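Local coordinates for TouB protein (Pseudomonas stutzeri, PDB 2INC) that probably serves as the small ubiquitin-like subunit of toluene o-xylene monooxygenase, a multicomponent enzyme assigned to the oxidation of aromatic hydrocarbons, at residues T58-P61 with R62-V66. Residues are numbered along the deposited sequence; the frame is centred on the assembly and turned at random.
Sequences TLFP and RGMIV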
# COMPACT_ATOMS: atom_id res chain seq x y z
N THR C 58 -4.81 -41.30 50.56
CA THR C 58 -5.62 -41.95 51.59
C THR C 58 -6.96 -42.36 51.02
O THR C 58 -7.71 -41.52 50.49
CB THR C 58 -5.86 -40.99 52.77
OG1 THR C 58 -4.65 -40.82 53.50
CG2 THR C 58 -6.95 -41.51 53.70
N LEU C 59 -7.25 -43.66 51.15
CA LEU C 59 -8.52 -44.24 50.71
C LEU C 59 -9.58 -44.10 51.82
O LEU C 59 -9.32 -44.46 52.97
CB LEU C 59 -8.29 -45.70 50.32
CG LEU C 59 -9.38 -46.54 49.68
CD1 LEU C 59 -10.02 -45.83 48.47
CD2 LEU C 59 -8.77 -47.90 49.28
N PHE C 60 -10.74 -43.54 51.49
CA PHE C 60 -11.82 -43.44 52.46
C PHE C 60 -12.77 -44.65 52.31
O PHE C 60 -13.06 -45.06 51.17
CB PHE C 60 -12.59 -42.14 52.29
CG PHE C 60 -11.76 -40.92 52.46
CD1 PHE C 60 -11.08 -40.70 53.65
CD2 PHE C 60 -11.66 -39.98 51.45
CE1 PHE C 60 -10.28 -39.58 53.84
CE2 PHE C 60 -10.88 -38.85 51.63
CZ PHE C 60 -10.19 -38.65 52.84
N PRO C 61 -13.24 -45.23 53.43
CA PRO C 61 -14.17 -46.36 53.26
C PRO C 61 -15.51 -45.90 52.69
O PRO C 61 -15.87 -44.72 52.87
CB PRO C 61 -14.33 -46.93 54.68
CG PRO C 61 -13.21 -46.34 55.47
CD PRO C 61 -12.95 -44.98 54.85
N ARG C 62 -16.23 -46.81 52.03
CA ARG C 62 -17.45 -46.46 51.29
C ARG C 62 -18.46 -45.72 52.14
O ARG C 62 -19.13 -44.82 51.66
CB ARG C 62 -18.11 -47.69 50.62
CG ARG C 62 -17.22 -48.36 49.58
CD ARG C 62 -17.85 -49.58 48.97
NE ARG C 62 -19.08 -49.22 48.29
CZ ARG C 62 -19.84 -50.08 47.60
NH1 ARG C 62 -19.48 -51.34 47.52
NH2 ARG C 62 -20.96 -49.66 47.00
N GLY C 63 -18.55 -46.08 53.43
CA GLY C 63 -19.65 -45.62 54.30
C GLY C 63 -19.33 -44.38 55.13
O GLY C 63 -20.24 -43.72 55.67
N MET C 64 -18.04 -44.06 55.19
CA MET C 64 -17.52 -42.88 55.86
C MET C 64 -18.21 -41.62 55.34
O MET C 64 -18.43 -41.49 54.12
CB MET C 64 -16.01 -42.86 55.64
CG MET C 64 -15.46 -41.53 55.26
SD MET C 64 -14.23 -40.94 56.41
CE MET C 64 -12.81 -42.01 56.21
N ILE C 65 -18.60 -40.71 56.23
CA ILE C 65 -19.31 -39.51 55.78
C ILE C 65 -18.38 -38.28 55.72
O ILE C 65 -17.35 -38.22 56.41
CB ILE C 65 -20.67 -39.20 56.55
CG1 ILE C 65 -20.43 -38.49 57.88
CG2 ILE C 65 -21.50 -40.49 56.76
CD1 ILE C 65 -21.57 -37.55 58.28
N VAL C 66 -18.76 -37.33 54.86
CA VAL C 66 -17.89 -36.18 54.53
C VAL C 66 -17.48 -35.45 55.81
O VAL C 66 -16.30 -35.17 56.01
CB VAL C 66 -18.60 -35.17 53.58
CG1 VAL C 66 -17.88 -33.80 53.60
CG2 VAL C 66 -18.66 -35.73 52.18
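A type I beta turn from P61 to M64 takes the chain out of the short strand 59-60 and brings M64 back beside P61 and F60, where its side chain makes a Met-aromatic contact with the F60 ring. The turn is closed by M64 N donating to P61 O at 3.2 Å, a bent bond with 139° at the hydrogen. Proline suits the first position because its ring favours the extended backbone leading into the turn, while its CD offers M64 an apolar surface. The flexible methionine is bent at chi2 and chi3, and CE reaches both partners: it lies 3.4 Å from F60 CD1, approaching the ring obliquely, and 3.3 Å from P61 CD. Chi1 (136°) and chi2 (120°) lie away from staggered values, which suggests some strain in this tight fit. M64 SD sits 5.1 Å from the centroid of the F60 ring. An alanine in place of M64 would probably keep the backbone turn but leave F60 CD1 and P61 CD without their methyl partner. R62 NE forms a salt bridge with D26 OD1 of helix 25-33. F60 pairs through its backbone with V51 of strand 48-53, while the F60 and M64 side chains both touch M25, joining this edge of the chain's own ubiquitin-like sheet to the helix.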